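Local coordinates for protein putative NADPH-dependent oxidoreductase (PDB 3DB2) that is thought to act as an NADPH-dependent oxidoreductase, binding the dinucleotide cofactor through a Rossmann-fold domain that is joined to a C-terminal domain built on a large mixed sheet, at residues R127-L132 with V266-S271; V240-V245 with F253-F258. All coordinates share one frame; numbering follows the deposited sequence.

Contact 1: R127-L132 with V266-S271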
loop_
_atom_site.group_PDB
_atom_site.type_symbol
_atom_site.label_atom_id
_atom_site.label_comp_id
_atom_site.label_asym_id
_atom_site.label_seq_id
_atom_site.Cartn_x
_atom_site.Cartn_y
_atom_site.Cartn_z
ATOM N N ARG C 127 -14.176 4.165 12.895
ATOM C CA ARG C 127 -13.461 5.266 13.503
ATOM C C ARG C 127 -13.685 5.268 15.021
ATOM O O ARG C 127 -12.882 5.872 15.721
ATOM C CB ARG C 127 -13.844 6.643 12.959
ATOM C CG ARG C 127 -15.266 7.098 13.141
ATOM C CD ARG C 127 -15.391 8.594 13.021
ATOM N NE ARG C 127 -15.434 9.048 11.625
ATOM C CZ ARG C 127 -15.391 10.355 11.341
ATOM N NH1 ARG C 127 -15.301 11.250 12.308
ATOM N NH2 ARG C 127 -15.428 10.827 10.100
ATOM N N ARG C 128 -14.726 4.586 15.470
ATOM C CA ARG C 128 -15.057 4.524 16.883
ATOM C C ARG C 128 -14.262 3.468 17.644
ATOM O O ARG C 128 -14.209 3.504 18.887
ATOM C CB ARG C 128 -16.546 4.232 17.071
ATOM C CG ARG C 128 -17.485 5.014 16.184
ATOM C CD ARG C 128 -18.711 5.472 16.923
ATOM N NE ARG C 128 -19.322 6.569 16.187
ATOM C CZ ARG C 128 -19.605 7.804 16.520
ATOM N NH1 ARG C 128 -19.338 8.266 17.714
ATOM N NH2 ARG C 128 -20.176 8.601 15.625
ATOM N N LEU C 129 -13.659 2.520 16.929
ATOM C CA LEU C 129 -12.885 1.481 17.584
ATOM C C LEU C 129 -11.822 2.105 18.486
ATOM O O LEU C 129 -11.341 3.177 18.144
ATOM C CB LEU C 129 -12.235 0.572 16.553
ATOM C CG LEU C 129 -13.175 -0.398 15.817
ATOM C CD1 LEU C 129 -12.471 -1.069 14.660
ATOM C CD2 LEU C 129 -13.693 -1.459 16.790
ATOM N N GLY C 130 -11.489 1.442 19.595
ATOM C CA GLY C 130 -10.494 2.009 20.510
ATOM C C GLY C 130 -9.173 2.175 19.758
ATOM O O GLY C 130 -8.427 3.102 20.006
ATOM N N ALA C 131 -8.899 1.279 18.818
ATOM C CA ALA C 131 -7.643 1.379 18.060
ATOM C C ALA C 131 -7.641 2.628 17.204
ATOM O O ALA C 131 -6.621 3.299 17.171
ATOM C CB ALA C 131 -7.441 0.149 17.223
ATOM N N LEU C 132 -8.734 2.968 16.521
ATOM C CA LEU C 132 -8.697 4.152 15.661
ATOM C C LEU C 132 -8.636 5.438 16.475
ATOM O O LEU C 132 -7.975 6.462 16.155
ATOM C CB LEU C 132 -9.917 4.096 14.741
ATOM C CG LEU C 132 -9.716 3.471 13.371
ATOM C CD1 LEU C 132 -8.712 4.268 12.540
ATOM C CD2 LEU C 132 -9.279 2.010 13.525
ATOM N N VAL C 266 -16.222 -6.688 21.578
ATOM C CA VAL C 266 -14.900 -7.298 21.648
ATOM C C VAL C 266 -14.082 -7.207 20.363
ATOM O O VAL C 266 -13.005 -7.789 20.200
ATOM C CB VAL C 266 -15.017 -8.794 22.053
ATOM C CG1 VAL C 266 -15.441 -8.936 23.502
ATOM C CG2 VAL C 266 -15.992 -9.543 21.155
ATOM N N THR C 267 -14.566 -6.469 19.377
ATOM C CA THR C 267 -13.887 -6.318 18.097
ATOM C C THR C 267 -12.439 -5.841 18.280
ATOM O O THR C 267 -11.534 -6.386 17.653
ATOM C CB THR C 267 -14.592 -5.291 17.211
ATOM O OG1 THR C 267 -15.899 -5.816 16.936
ATOM C CG2 THR C 267 -13.928 -5.122 15.845
ATOM N N ASP C 268 -12.264 -4.842 19.148
ATOM C CA ASP C 268 -10.902 -4.346 19.374
ATOM C C ASP C 268 -9.933 -5.394 19.901
ATOM O O ASP C 268 -8.713 -5.273 19.733
ATOM C CB ASP C 268 -10.949 -3.197 20.361
ATOM C CG ASP C 268 -11.271 -1.841 19.772
ATOM O OD1 ASP C 268 -10.580 -1.429 18.815
ATOM O OD2 ASP C 268 -12.214 -1.157 20.246
ATOM N N GLU C 269 -10.432 -6.427 20.577
ATOM C CA GLU C 269 -9.553 -7.441 21.142
ATOM C C GLU C 269 -8.992 -8.339 20.046
ATOM O O GLU C 269 -7.991 -9.013 20.287
ATOM C CB GLU C 269 -10.280 -8.333 22.161
ATOM C CG GLU C 269 -10.762 -7.565 23.376
ATOM C CD GLU C 269 -11.396 -8.453 24.437
ATOM O OE1 GLU C 269 -10.981 -9.625 24.587
ATOM O OE2 GLU C 269 -12.315 -7.978 25.135
ATOM N N HIS C 270 -9.628 -8.319 18.884
ATOM C CA HIS C 270 -9.154 -9.089 17.739
ATOM C C HIS C 270 -8.442 -8.188 16.728
ATOM O O HIS C 270 -8.593 -8.288 15.510
ATOM C CB HIS C 270 -10.331 -9.861 17.147
ATOM C CG HIS C 270 -10.861 -10.748 18.253
ATOM N ND1 HIS C 270 -10.543 -12.082 18.325
ATOM C CD2 HIS C 270 -11.644 -10.496 19.324
ATOM C CE1 HIS C 270 -11.118 -12.625 19.389
ATOM N NE2 HIS C 270 -11.806 -11.687 20.011
ATOM N N SER C 271 -7.627 -7.293 17.297
ATOM C CA SER C 271 -6.800 -6.383 16.489
ATOM C C SER C 271 -5.453 -6.219 17.183
ATOM O O SER C 271 -5.316 -6.545 18.359
ATOM C CB SER C 271 -7.517 -5.055 16.287
ATOM O OG SER C 271 -7.556 -4.249 17.450
#
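The carboxylate of Asp268 receives the first backbone N-H groups of helix 130-140, at Gly130 and Ala131. This is a helix N-terminus met by an acidic side chain from a distant loop, here the one between strands 250-256 and 271-278 of the large sheet. Leu129 holds the N-cap position and has no acceptor in its side chain, so the oxygen atoms come from across the contact. Gly130 N gives a nearly straight bond to Asp268 OD2 at 2.8 Å, on the syn side of the carboxylate. The same OD2 also takes the backbone N-H of Val300, so two donors grip one buried oxygen. A negative charge suits the place, since the helix end would probably stabilise it. Around these bonds the packing is close: the Leu129 side chain runs alongside that of Asp268, each pointing the other way, with Leu129 CB 3.4 Å from Asp268 OD1. Leu129 CD2 then reaches Thr267 CG2 at 3.8 Å. A chi1 of -64° puts Thr267 OG1 anti to the carbonyl carbon, turned to Trp260 O and the ring of His302, and leaves CG2 to face the leucine. The far end is looser. Ser271 is partly exposed, its OG no nearer than 4.4 Å to Ala131 CB, and its backbone O binds a glycerol, probably from the crystallisation liquor. Gly130 suits its place, since a CB there would crowd Asp268 OD2. Small Ala131 probably lets the carboxylate come close, and Ala131 N meets Asp268 OD1 at 3.2 Å, from 44° above the carboxylate plane.

Contact 2: V240-V245 with F253-F258; sequences VFSINV and FYQLDF
One face of the Phe241 ring is covered by Leu256, whose CD2 makes a CH-pi contact 4.2 Å from the ring centroid, displaced toward the rim. The phenyl lies alongside the leucine because its CG is anti to the backbone N (chi1 -172°). Tyr254 CE2 lies 3.8 Å from Phe241 CE1, which sits at the edge of the tyrosine ring, and Ile243 CG1 borders the same edge. At the Phe253 ring, Asn244 OD1 lies near the plane beside CD1, the amide and ring planes 76° apart. These groups belong to the antiparallel hairpin of strands 240-247 and 250-256. Ile243 and Tyr254 form a hydrogen-bonded pair, Ile243 O accepting from Tyr254 N at 2.8 Å and Tyr254 O from Ile243 N at 3.0 Å. Phe241 O receives Leu256 N, adding a third rung. Helices 130-140 and 183-194 cover the face bearing Ile243 and Tyr254, where apolar and aromatic residues fit. Replacing Phe241 by an alanine is likely to strip Leu256 CD2 of the ring it covers, remove part of the packing at the Tyr254 edge and open a gap next to helix 183-194. On the face of Asn244 and Phe253, one water donates to Asn244 OD1 at 2.6 Å and to Tyr254 O, while Phe253 packs on Val240 of the second subunit. The hairpin thus has two chemistries, a mainly apolar and aromatic side under its helices and a more polar, partly hydrated side near the subunit interface.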
loop_
_atom_site.group_PDB
_atom_site.type_symbol
_atom_site.label_atom_id
_atom_site.label_comp_id
_atom_site.label_asym_id
_atom_site.label_seq_id
_atom_site.Cartn_x
_atom_site.Cartn_y
_atom_site.Cartn_z
ATOM N N VAL C 240 -8.303 -9.185 4.806
ATOM C CA VAL C 240 -7.289 -8.318 5.389
ATOM C C VAL C 240 -7.983 -6.969 5.678
ATOM O O VAL C 240 -8.726 -6.516 4.801
ATOM C CB VAL C 240 -6.081 -7.978 4.510
ATOM C CG1 VAL C 240 -5.120 -7.001 5.207
ATOM C CG2 VAL C 240 -5.344 -9.229 4.074
ATOM N N PHE C 241 -7.707 -6.434 6.852
ATOM C CA PHE C 241 -8.077 -5.075 7.226
ATOM C C PHE C 241 -6.833 -4.499 7.929
ATOM O O PHE C 241 -6.565 -4.893 9.064
ATOM C CB PHE C 241 -9.285 -4.951 8.120
ATOM C CG PHE C 241 -9.849 -3.581 8.416
ATOM C CD1 PHE C 241 -9.184 -2.607 9.159
ATOM C CD2 PHE C 241 -11.114 -3.237 7.955
ATOM C CE1 PHE C 241 -9.678 -1.356 9.430
ATOM C CE2 PHE C 241 -11.627 -1.976 8.202
ATOM C CZ PHE C 241 -10.928 -1.037 8.927
ATOM N N SER C 242 -6.186 -3.557 7.243
ATOM C CA SER C 242 -4.966 -2.978 7.817
ATOM C C SER C 242 -4.861 -1.482 7.549
ATOM O O SER C 242 -5.444 -0.961 6.614
ATOM C CB SER C 242 -3.754 -3.716 7.262
ATOM O OG SER C 242 -3.705 -3.666 5.856
ATOM N N ILE C 243 -4.101 -0.798 8.420
ATOM C CA ILE C 243 -3.771 0.603 8.285
ATOM C C ILE C 243 -2.310 0.767 8.760
ATOM O O ILE C 243 -1.969 0.331 9.869
ATOM C CB ILE C 243 -4.685 1.513 9.119
ATOM C CG1 ILE C 243 -6.178 1.247 8.903
ATOM C CG2 ILE C 243 -4.391 3.000 8.903
ATOM C CD1 ILE C 243 -7.112 2.210 9.590
ATOM N N ASN C 244 -1.500 1.349 7.904
ATOM C CA ASN C 244 -0.099 1.622 8.213
ATOM C C ASN C 244 0.009 3.152 8.112
ATOM O O ASN C 244 -0.375 3.752 7.116
ATOM C CB ASN C 244 0.904 1.000 7.261
ATOM C CG ASN C 244 0.772 -0.513 7.170
ATOM O OD1 ASN C 244 0.546 -1.154 8.173
ATOM N ND2 ASN C 244 0.909 -1.068 5.992
ATOM N N VAL C 245 0.527 3.755 9.146
ATOM C CA VAL C 245 0.761 5.182 9.237
ATOM C C VAL C 245 2.277 5.416 9.404
ATOM O O VAL C 245 2.865 4.833 10.311
ATOM C CB VAL C 245 0.036 5.779 10.442
ATOM C CG1 VAL C 245 0.181 7.281 10.477
ATOM C CG2 VAL C 245 -1.440 5.377 10.410
ATOM N N PHE C 253 1.414 0.258 12.720
ATOM C CA PHE C 253 0.895 -0.861 11.918
ATOM C C PHE C 253 -0.277 -1.498 12.654
ATOM O O PHE C 253 -0.117 -2.093 13.706
ATOM C CB PHE C 253 1.953 -1.933 11.670
ATOM C CG PHE C 253 3.257 -1.406 11.110
ATOM C CD1 PHE C 253 3.294 -0.880 9.833
ATOM C CD2 PHE C 253 4.416 -1.458 11.881
ATOM C CE1 PHE C 253 4.498 -0.411 9.320
ATOM C CE2 PHE C 253 5.619 -0.968 11.370
ATOM C CZ PHE C 253 5.637 -0.415 10.111
ATOM N N TYR C 254 -1.456 -1.375 12.080
ATOM C CA TYR C 254 -2.705 -1.896 12.617
ATOM C C TYR C 254 -3.249 -2.993 11.689
ATOM O O TYR C 254 -3.226 -2.815 10.465
ATOM C CB TYR C 254 -3.736 -0.796 12.743
ATOM C CG TYR C 254 -5.151 -1.149 13.105
ATOM C CD1 TYR C 254 -5.479 -1.549 14.396
ATOM C CD2 TYR C 254 -6.189 -1.075 12.173
ATOM C CE1 TYR C 254 -6.778 -1.874 14.725
ATOM C CE2 TYR C 254 -7.498 -1.394 12.526
ATOM C CZ TYR C 254 -7.789 -1.796 13.804
ATOM O OH TYR C 254 -9.072 -2.118 14.208
ATOM N N GLN C 255 -3.702 -4.065 12.298
ATOM C CA GLN C 255 -4.366 -5.194 11.689
ATOM C C GLN C 255 -5.648 -5.532 12.445
ATOM O O GLN C 255 -5.606 -5.595 13.668
ATOM C CB GLN C 255 -3.482 -6.456 11.694
ATOM C CG GLN C 255 -2.405 -6.519 10.642
ATOM C CD GLN C 255 -2.871 -6.968 9.273
ATOM O OE1 GLN C 255 -3.992 -7.446 9.093
ATOM N NE2 GLN C 255 -2.025 -6.825 8.250
ATOM N N LEU C 256 -6.745 -5.745 11.744
ATOM C CA LEU C 256 -7.973 -6.212 12.400
ATOM C C LEU C 256 -8.491 -7.497 11.781
ATOM O O LEU C 256 -8.423 -7.622 10.557
ATOM C CB LEU C 256 -9.016 -5.112 12.310
ATOM C CG LEU C 256 -10.448 -5.461 12.734
ATOM C CD1 LEU C 256 -10.480 -5.558 14.260
ATOM C CD2 LEU C 256 -11.381 -4.429 12.142
ATOM N N ASP C 257 -8.994 -8.431 12.597
ATOM C CA ASP C 257 -9.690 -9.608 12.124
ATOM C C ASP C 257 -11.164 -9.230 11.958
ATOM O O ASP C 257 -11.895 -9.235 12.955
ATOM C CB ASP C 257 -9.633 -10.773 13.097
ATOM C CG ASP C 257 -10.334 -12.010 12.583
ATOM O OD1 ASP C 257 -10.948 -12.011 11.502
ATOM O OD2 ASP C 257 -10.204 -13.034 13.298
ATOM N N PHE C 258 -11.538 -8.880 10.741
ATOM C CA PHE C 258 -12.854 -8.337 10.436
ATOM C C PHE C 258 -13.985 -9.329 10.743
ATOM O O PHE C 258 -15.170 -8.952 10.781
ATOM C CB PHE C 258 -12.940 -7.852 8.965
ATOM C CG PHE C 258 -14.103 -6.885 8.809
ATOM C CD1 PHE C 258 -13.957 -5.556 9.155
ATOM C CD2 PHE C 258 -15.334 -7.321 8.338
ATOM C CE1 PHE C 258 -15.025 -4.683 9.018
ATOM C CE2 PHE C 258 -16.408 -6.453 8.198
ATOM C CZ PHE C 258 -16.241 -5.130 8.566
HETATM O O HOH W 1 -0.579 -3.263 9.151
#

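Both contacts are largely buried and meet at strand 250-256, which supplies one side of contact 2 and leads into the loop used by contact 1. Tyr254 is one meeting place: Ala131 CB packs 3.3 Å from Tyr254 CE1. Ser271 CB against Gln255 O is another, and His270 O and Asp257 N, 2.9 Å apart, probably add a hydrogen bond. Contact 1 is small and ties a helix start to a loop chiefly through one carboxylate. Contact 2 buries more surface and lies within the sheet, relying on backbone pairing and aromatic packing. Its Val240, Phe253 and Gln255 pack on the second subunit, whereas no other chain of the assembly touches contact 1.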